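Local coordinates for protein LbaCas13a H328A (C2c2) (PDB 5WLH) that binds a CRISPR guide RNA as a Cas13a effector and, as its family does, probably cleaves RNA targets matched by that guide, at residues S1112-E1117 and L1293-N1298; S1338-Y1343 and T1349-A1354. All coordinates share one frame; numbering follows the deposited sequence.

Contact 1 and contact 2 lie in series along the chain, their centres about 18 Å apart, and meet at the four-stranded antiparallel sheet near the C-terminus. Contact 1 sets the long helix 1106-1145 against the turn between helix 1284-1294 and strand 1297-1310; contact 2 pairs strands 1336-1344 and 1349-1353 as a beta hairpin. Strands 1297-1310 and 1336-1344 are neighbours in this sheet, so the two contacts abut: Phe1296 O lies 2.8 Å from Glu1339 N, and Phe1296 CB packs 3.6 Å from Ala1354 CB. Both contacts reach C40 of chain B, which places this end of the sheet, with the turn leading into it, along the bound pre-crRNA.

Contact 1: S1112-E1117 and L1293-N1298; sequences SEIADE and LQHFVN. With nucleotides of chain B.
His1295 NE2 donates to Glu1117 OE1 at 2.7 Å, with an N-H...O angle of 170°, and this is the short polar bond joining segments 1112-1117 and 1293-1298. The oxygen lies only 6° out of the imidazole plane and is approached from the syn side but 31° out of the carboxylate plane. Glu1117 keeps its chain extended beyond CG, which carries the carboxylate from helix 1106-1145 to the ring edge. Ile1114, one helical turn earlier, covers a face of the same ring: its CG1 stands 3.4 Å from the ring centroid, almost on the normal, a CH-pi contact, while CD1 reaches on to His1295 CG at 3.7 Å. Ile1114 also packs on Tyr1359 and Ile1363 of helix 1357-1368. Just past His1295, Phe1296 has a positive phi and is the C' residue of a Schellman motif that ends helix 1284-1294. Its ring edge meets the RNA, CE2 lying 3.5 Å from O4' of C40 of chain B. With OE1 in line with the N-H and Ile1114 over one face, the imidazole is probably held against flipping, and the nearby negative charge would probably favour its protonated form.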
loop_
_atom_site.group_PDB
_atom_site.type_symbol
_atom_site.label_atom_id
_atom_site.label_comp_id
_atom_site.label_asym_id
_atom_site.label_seq_id
_atom_site.Cartn_x
_atom_site.Cartn_y
_atom_site.Cartn_z
ATOM N N SER A 1112 9.861 17.522 5.144
ATOM C CA SER A 1112 10.837 16.620 4.529
ATOM C C SER A 1112 10.335 15.186 4.536
ATOM O O SER A 1112 10.486 14.459 3.543
ATOM C CB SER A 1112 12.184 16.696 5.252
ATOM O OG SER A 1112 12.640 18.021 5.275
ATOM N N GLU A 1113 9.740 14.764 5.653
ATOM C CA GLU A 1113 9.193 13.414 5.733
ATOM C C GLU A 1113 8.053 13.226 4.751
ATOM O O GLU A 1113 7.904 12.149 4.172
ATOM C CB GLU A 1113 8.703 13.114 7.150
ATOM C CG GLU A 1113 9.778 12.599 8.075
ATOM C CD GLU A 1113 9.207 12.184 9.412
ATOM O OE1 GLU A 1113 8.303 11.315 9.428
ATOM O OE2 GLU A 1113 9.652 12.736 10.440
ATOM N N ILE A 1114 7.199 14.245 4.588
ATOM C CA ILE A 1114 6.088 14.100 3.654
ATOM C C ILE A 1114 6.620 13.952 2.243
ATOM O O ILE A 1114 6.159 13.099 1.476
ATOM C CB ILE A 1114 5.102 15.280 3.768
ATOM C CG1 ILE A 1114 4.321 15.167 5.076
ATOM C CG2 ILE A 1114 4.126 15.253 2.603
ATOM C CD1 ILE A 1114 3.575 16.455 5.499
ATOM N N ALA A 1115 7.614 14.768 1.886
ATOM C CA ALA A 1115 8.256 14.634 0.585
ATOM C C ALA A 1115 8.916 13.271 0.436
ATOM O O ALA A 1115 8.801 12.626 -0.615
ATOM C CB ALA A 1115 9.286 15.750 0.401
ATOM N N ASP A 1116 9.608 12.812 1.477
ATOM C CA ASP A 1116 10.171 11.461 1.433
ATOM C C ASP A 1116 9.085 10.412 1.233
ATOM O O ASP A 1116 9.310 9.393 0.570
ATOM C CB ASP A 1116 10.933 11.150 2.717
ATOM C CG ASP A 1116 12.248 11.878 2.808
ATOM O OD1 ASP A 1116 12.728 12.372 1.762
ATOM O OD2 ASP A 1116 12.788 11.946 3.933
ATOM N N GLU A 1117 7.922 10.598 1.859
ATOM C CA GLU A 1117 6.864 9.605 1.670
ATOM C C GLU A 1117 6.272 9.682 0.269
ATOM O O GLU A 1117 5.939 8.648 -0.330
ATOM C CB GLU A 1117 5.759 9.770 2.707
ATOM C CG GLU A 1117 6.196 9.425 4.103
ATOM C CD GLU A 1117 5.182 9.835 5.145
ATOM O OE1 GLU A 1117 4.027 10.141 4.775
ATOM O OE2 GLU A 1117 5.543 9.842 6.342
ATOM N N LEU A 1293 -3.683 12.607 3.863
ATOM C CA LEU A 1293 -4.583 12.449 4.998
ATOM C C LEU A 1293 -3.855 11.901 6.221
ATOM O O LEU A 1293 -4.218 12.240 7.362
ATOM C CB LEU A 1293 -5.748 11.547 4.615
ATOM C CG LEU A 1293 -6.968 11.570 5.545
ATOM C CD1 LEU A 1293 -7.404 12.999 5.755
ATOM C CD2 LEU A 1293 -8.110 10.768 4.934
ATOM N N GLN A 1294 -2.818 11.071 6.017
ATOM C CA GLN A 1294 -2.015 10.607 7.155
ATOM C C GLN A 1294 -1.432 11.770 7.930
ATOM O O GLN A 1294 -1.159 11.648 9.137
ATOM C CB GLN A 1294 -0.864 9.707 6.697
ATOM C CG GLN A 1294 -1.256 8.266 6.534
ATOM C CD GLN A 1294 -0.285 7.509 5.654
ATOM O OE1 GLN A 1294 -0.686 6.697 4.814
ATOM N NE2 GLN A 1294 0.998 7.770 5.841
ATOM N N HIS A 1295 -1.188 12.886 7.246
ATOM C CA HIS A 1295 -0.675 14.097 7.864
ATOM C C HIS A 1295 -1.779 15.104 8.143
ATOM O O HIS A 1295 -1.491 16.296 8.315
ATOM C CB HIS A 1295 0.428 14.669 6.980
ATOM C CG HIS A 1295 1.558 13.706 6.827
ATOM N ND1 HIS A 1295 2.602 13.651 7.720
ATOM C CD2 HIS A 1295 1.746 12.679 5.963
ATOM C CE1 HIS A 1295 3.422 12.672 7.378
ATOM N NE2 HIS A 1295 2.929 12.070 6.310
ATOM N N PHE A 1296 -3.025 14.622 8.195
ATOM C CA PHE A 1296 -4.227 15.367 8.583
ATOM C C PHE A 1296 -4.600 16.456 7.585
ATOM O O PHE A 1296 -5.296 17.415 7.937
ATOM C CB PHE A 1296 -4.095 15.927 9.999
ATOM C CG PHE A 1296 -3.794 14.866 11.003
ATOM C CD1 PHE A 1296 -4.747 13.930 11.338
ATOM C CD2 PHE A 1296 -2.525 14.747 11.540
ATOM C CE1 PHE A 1296 -4.459 12.911 12.240
ATOM C CE2 PHE A 1296 -2.234 13.744 12.442
ATOM C CZ PHE A 1296 -3.200 12.827 12.791
ATOM N N VAL A 1297 -4.197 16.284 6.328
ATOM C CA VAL A 1297 -4.513 17.214 5.249
ATOM C C VAL A 1297 -5.498 16.529 4.308
ATOM O O VAL A 1297 -5.193 15.468 3.753
ATOM C CB VAL A 1297 -3.243 17.646 4.501
ATOM C CG1 VAL A 1297 -3.580 18.598 3.340
ATOM C CG2 VAL A 1297 -2.268 18.303 5.469
ATOM N N ASN A 1298 -6.684 17.123 4.140
ATOM C CA ASN A 1298 -7.717 16.618 3.233
ATOM C C ASN A 1298 -7.650 17.391 1.931
ATOM O O ASN A 1298 -7.761 18.618 1.949
ATOM C CB ASN A 1298 -9.120 16.821 3.791
ATOM C CG ASN A 1298 -9.509 15.809 4.793
ATOM O OD1 ASN A 1298 -10.190 14.834 4.481
ATOM N ND2 ASN A 1298 -9.137 16.057 6.035
ATOM P P C B 40 -0.211 16.852 16.648
ATOM O OP1 C B 40 -0.703 17.889 15.696
ATOM O OP2 C B 40 -0.533 16.940 18.103
ATOM O "O5'" C B 40 -0.746 15.455 16.139
ATOM C "C5'" C B 40 -0.570 14.324 16.959
ATOM C "C4'" C B 40 -1.011 13.075 16.269
ATOM O "O4'" C B 40 -0.139 12.811 15.145
ATOM C "C3'" C B 40 -0.924 11.828 17.126
ATOM O "O3'" C B 40 -2.081 11.708 17.944
ATOM C "C2'" C B 40 -0.784 10.717 16.089
ATOM O "O2'" C B 40 -2.060 10.354 15.581
ATOM C "C1'" C B 40 -0.002 11.421 14.968
ATOM N N1 C B 40 1.444 11.086 14.925
ATOM C C2 C B 40 1.828 9.816 14.460
ATOM O O2 C B 40 0.936 9.010 14.150
ATOM N N3 C B 40 3.147 9.503 14.390
ATOM C C4 C B 40 4.072 10.405 14.735
ATOM N N4 C B 40 5.362 10.057 14.649
ATOM C C5 C B 40 3.715 11.706 15.193
ATOM C C6 C B 40 2.406 12.000 15.264
#

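Contact 2: S1338-Y1343 and T1349-A1354; sequences SEQFTY and TVYVDA. With nucleotides of chain B.
Phe1341 pairs with Val1352, and Tyr1343 with Val1350, each through two N-H...O bonds of an antiparallel hydrogen-bonded pair, the shortest being Phe1341 N to Val1352 O at 2.7 Å. At the end of the pairing, Glu1339 O accepts from both Ala1354 N (2.8 Å) and Ser1338 OG. Among the side chains, Ala1354 CB sits 3.6 Å from the Phe1341 ring centroid, 14° off the normal, a CH-pi contact. On the same side of the sheet as Phe1341, Val1352 CG2 meets the Tyr1343 ring edge at CD2, 3.5 Å away. The RNA contacts use the other face of Phe1341, where C1' of C41 of chain B lies, and the backbone of Thr1342, whose N donates to O2 of that nucleotide at 2.9 Å. With CG anti to the carbonyl carbon (chi1 -80°), the Phe1341 ring lies between Ala1354 and C41 of chain B. Replaced by an alanine, this residue would probably leave both the Ala1354 methyl and the C41 sugar without the ring surface they pack on. Phe1296 meets the Phe1341 ring edge-to-face from the turn just before neighbouring strand 1297-1310, while Gln1090 of helix 1087-1103 packs on Tyr1343 and Val1350.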
loop_
_atom_site.group_PDB
_atom_site.type_symbol
_atom_site.label_atom_id
_atom_site.label_comp_id
_atom_site.label_asym_id
_atom_site.label_seq_id
_atom_site.Cartn_x
_atom_site.Cartn_y
_atom_site.Cartn_z
ATOM N N SER A 1338 -7.957 21.122 6.731
ATOM C CA SER A 1338 -7.354 20.344 7.797
ATOM C C SER A 1338 -8.369 19.379 8.373
ATOM O O SER A 1338 -9.548 19.702 8.507
ATOM C CB SER A 1338 -6.833 21.260 8.903
ATOM O OG SER A 1338 -6.278 20.493 9.963
ATOM N N GLU A 1339 -7.912 18.174 8.686
ATOM C CA GLU A 1339 -8.661 17.332 9.597
ATOM C C GLU A 1339 -8.844 18.063 10.918
ATOM O O GLU A 1339 -8.000 18.859 11.334
ATOM C CB GLU A 1339 -7.924 16.019 9.845
ATOM C CG GLU A 1339 -8.038 15.009 8.733
ATOM C CD GLU A 1339 -9.450 14.461 8.577
ATOM O OE1 GLU A 1339 -10.218 15.024 7.776
ATOM O OE2 GLU A 1339 -9.785 13.467 9.245
ATOM N N GLN A 1340 -9.950 17.776 11.587
ATOM C CA GLN A 1340 -10.183 18.308 12.918
ATOM C C GLN A 1340 -9.743 17.293 13.959
ATOM O O GLN A 1340 -9.910 16.087 13.770
ATOM C CB GLN A 1340 -11.655 18.661 13.105
ATOM C CG GLN A 1340 -12.149 19.622 12.057
ATOM C CD GLN A 1340 -12.579 20.933 12.647
ATOM O OE1 GLN A 1340 -13.686 21.053 13.175
ATOM N NE2 GLN A 1340 -11.706 21.932 12.570
ATOM N N PHE A 1341 -9.155 17.788 15.045
ATOM C CA PHE A 1341 -8.893 16.970 16.217
ATOM C C PHE A 1341 -10.073 17.074 17.172
ATOM O O PHE A 1341 -10.689 18.136 17.299
ATOM C CB PHE A 1341 -7.616 17.418 16.926
ATOM C CG PHE A 1341 -6.348 16.918 16.282
ATOM C CD1 PHE A 1341 -6.376 15.871 15.375
ATOM C CD2 PHE A 1341 -5.127 17.492 16.607
ATOM C CE1 PHE A 1341 -5.196 15.407 14.799
ATOM C CE2 PHE A 1341 -3.950 17.037 16.037
ATOM C CZ PHE A 1341 -3.992 15.990 15.131
ATOM N N THR A 1342 -10.402 15.961 17.813
ATOM C CA THR A 1342 -11.386 15.936 18.890
ATOM C C THR A 1342 -10.626 16.043 20.208
ATOM O O THR A 1342 -9.991 15.084 20.650
ATOM C CB THR A 1342 -12.223 14.663 18.839
ATOM O OG1 THR A 1342 -12.870 14.567 17.566
ATOM C CG2 THR A 1342 -13.264 14.676 19.945
ATOM N N TYR A 1343 -10.672 17.216 20.822
ATOM C CA TYR A 1343 -10.031 17.439 22.110
ATOM C C TYR A 1343 -11.095 17.355 23.193
ATOM O O TYR A 1343 -12.066 18.123 23.177
ATOM C CB TYR A 1343 -9.322 18.792 22.150
ATOM C CG TYR A 1343 -8.009 18.832 21.395
ATOM C CD1 TYR A 1343 -7.109 17.773 21.458
ATOM C CD2 TYR A 1343 -7.669 19.926 20.608
ATOM C CE1 TYR A 1343 -5.903 17.807 20.757
ATOM C CE2 TYR A 1343 -6.463 19.968 19.910
ATOM C CZ TYR A 1343 -5.585 18.911 19.994
ATOM O OH TYR A 1343 -4.387 18.948 19.303
ATOM N N THR A 1349 -16.329 18.704 24.737
ATOM C CA THR A 1349 -15.467 18.507 23.581
ATOM C C THR A 1349 -15.345 19.790 22.768
ATOM O O THR A 1349 -16.328 20.511 22.577
ATOM C CB THR A 1349 -16.009 17.368 22.705
ATOM O OG1 THR A 1349 -15.795 16.118 23.371
ATOM C CG2 THR A 1349 -15.325 17.341 21.346
ATOM N N VAL A 1350 -14.126 20.076 22.305
ATOM C CA VAL A 1350 -13.870 21.127 21.328
ATOM C C VAL A 1350 -13.194 20.492 20.115
ATOM O O VAL A 1350 -12.405 19.552 20.255
ATOM C CB VAL A 1350 -13.003 22.264 21.910
ATOM C CG1 VAL A 1350 -11.727 21.719 22.517
ATOM C CG2 VAL A 1350 -12.688 23.314 20.840
ATOM N N TYR A 1351 -13.525 20.994 18.926
ATOM C CA TYR A 1351 -12.903 20.562 17.683
ATOM C C TYR A 1351 -11.939 21.640 17.222
ATOM O O TYR A 1351 -12.305 22.818 17.157
ATOM C CB TYR A 1351 -13.957 20.276 16.616
ATOM C CG TYR A 1351 -14.861 19.133 17.007
ATOM C CD1 TYR A 1351 -14.445 17.816 16.859
ATOM C CD2 TYR A 1351 -16.119 19.367 17.550
ATOM C CE1 TYR A 1351 -15.258 16.766 17.223
ATOM C CE2 TYR A 1351 -16.943 18.318 17.920
ATOM C CZ TYR A 1351 -16.506 17.020 17.752
ATOM O OH TYR A 1351 -17.317 15.968 18.111
ATOM N N VAL A 1352 -10.704 21.236 16.926
ATOM C CA VAL A 1352 -9.622 22.146 16.576
ATOM C C VAL A 1352 -8.953 21.630 15.308
ATOM O O VAL A 1352 -8.731 20.422 15.169
ATOM C CB VAL A 1352 -8.583 22.272 17.715
ATOM C CG1 VAL A 1352 -7.513 23.282 17.343
ATOM C CG2 VAL A 1352 -9.253 22.684 19.035
ATOM N N ASP A 1353 -8.640 22.541 14.383
ATOM C CA ASP A 1353 -7.865 22.177 13.202
ATOM C C ASP A 1353 -6.550 21.528 13.595
ATOM O O ASP A 1353 -5.735 22.140 14.299
ATOM C CB ASP A 1353 -7.572 23.410 12.352
ATOM C CG ASP A 1353 -8.787 23.925 11.636
ATOM O OD1 ASP A 1353 -9.809 23.207 11.608
ATOM O OD2 ASP A 1353 -8.703 25.047 11.094
ATOM N N ALA A 1354 -6.320 20.308 13.092
ATOM C CA ALA A 1354 -5.016 19.664 13.260
ATOM C C ALA A 1354 -3.894 20.519 12.685
ATOM O O ALA A 1354 -2.795 20.583 13.248
ATOM C CB ALA A 1354 -5.016 18.282 12.585
ATOM P P C B 41 -2.045 11.087 19.436
ATOM O OP1 C B 41 -0.827 11.611 20.110
ATOM O OP2 C B 41 -2.263 9.630 19.325
ATOM O "O5'" C B 41 -3.386 11.666 20.086
ATOM C "C5'" C B 41 -3.437 12.978 20.641
ATOM C "C4'" C B 41 -4.792 13.632 20.453
ATOM O "O4'" C B 41 -4.930 14.086 19.081
ATOM C "C3'" C B 41 -6.022 12.761 20.670
ATOM O "O3'" C B 41 -6.368 12.608 22.036
ATOM C "C2'" C B 41 -7.088 13.502 19.878
ATOM O "O2'" C B 41 -7.546 14.626 20.614
ATOM C "C1'" C B 41 -6.282 14.016 18.687
ATOM N N1 C B 41 -6.387 13.133 17.508
ATOM C C2 C B 41 -7.576 13.158 16.776
ATOM O O2 C B 41 -8.471 13.914 17.164
ATOM N N3 C B 41 -7.705 12.368 15.682
ATOM C C4 C B 41 -6.688 11.579 15.311
ATOM N N4 C B 41 -6.835 10.806 14.224
ATOM C C5 C B 41 -5.463 11.540 16.045
ATOM C C6 C B 41 -5.354 12.328 17.125
ATOM P P U B 42 -7.048 11.252 22.552
ATOM O OP1 U B 42 -7.368 11.443 23.994
ATOM O OP2 U B 42 -6.216 10.103 22.130
ATOM O "O5'" U B 42 -8.419 11.152 21.754
ATOM C "C5'" U B 42 -9.521 11.995 22.060
ATOM C "C4'" U B 42 -10.628 11.776 21.064
ATOM O "O4'" U B 42 -10.128 12.077 19.733
ATOM C "C3'" U B 42 -11.132 10.341 20.952
ATOM O "O3'" U B 42 -12.087 9.993 21.945
ATOM C "C2'" U B 42 -11.673 10.286 19.529
ATOM O "O2'" U B 42 -12.947 10.903 19.450
ATOM C "C1'" U B 42 -10.669 11.170 18.795
ATOM N N1 U B 42 -9.567 10.387 18.186
ATOM C C2 U B 42 -9.839 9.708 17.009
ATOM O O2 U B 42 -10.933 9.732 16.479
ATOM N N3 U B 42 -8.792 9.003 16.468
ATOM C C4 U B 42 -7.516 8.907 16.980
ATOM O O4 U B 42 -6.671 8.236 16.388
ATOM C C5 U B 42 -7.310 9.636 18.199
ATOM C C6 U B 42 -8.314 10.334 18.744
ATOM P P C B 40 -0.211 16.852 16.648
ATOM O OP1 C B 40 -0.703 17.889 15.696
ATOM O OP2 C B 40 -0.533 16.940 18.103
ATOM O "O5'" C B 40 -0.746 15.455 16.139
ATOM C "C5'" C B 40 -0.570 14.324 16.959
ATOM C "C4'" C B 40 -1.011 13.075 16.269
ATOM O "O4'" C B 40 -0.139 12.811 15.145
ATOM C "C3'" C B 40 -0.924 11.828 17.126
ATOM O "O3'" C B 40 -2.081 11.708 17.944
ATOM C "C2'" C B 40 -0.784 10.717 16.089
ATOM O "O2'" C B 40 -2.060 10.354 15.581
ATOM C "C1'" C B 40 -0.002 11.421 14.968
ATOM N N1 C B 40 1.444 11.086 14.925
ATOM C C2 C B 40 1.828 9.816 14.460
ATOM O O2 C B 40 0.936 9.010 14.150
ATOM N N3 C B 40 3.147 9.503 14.390
ATOM C C4 C B 40 4.072 10.405 14.735
ATOM N N4 C B 40 5.362 10.057 14.649
ATOM C C5 C B 40 3.715 11.706 15.193
ATOM C C6 C B 40 2.406 12.000 15.264
#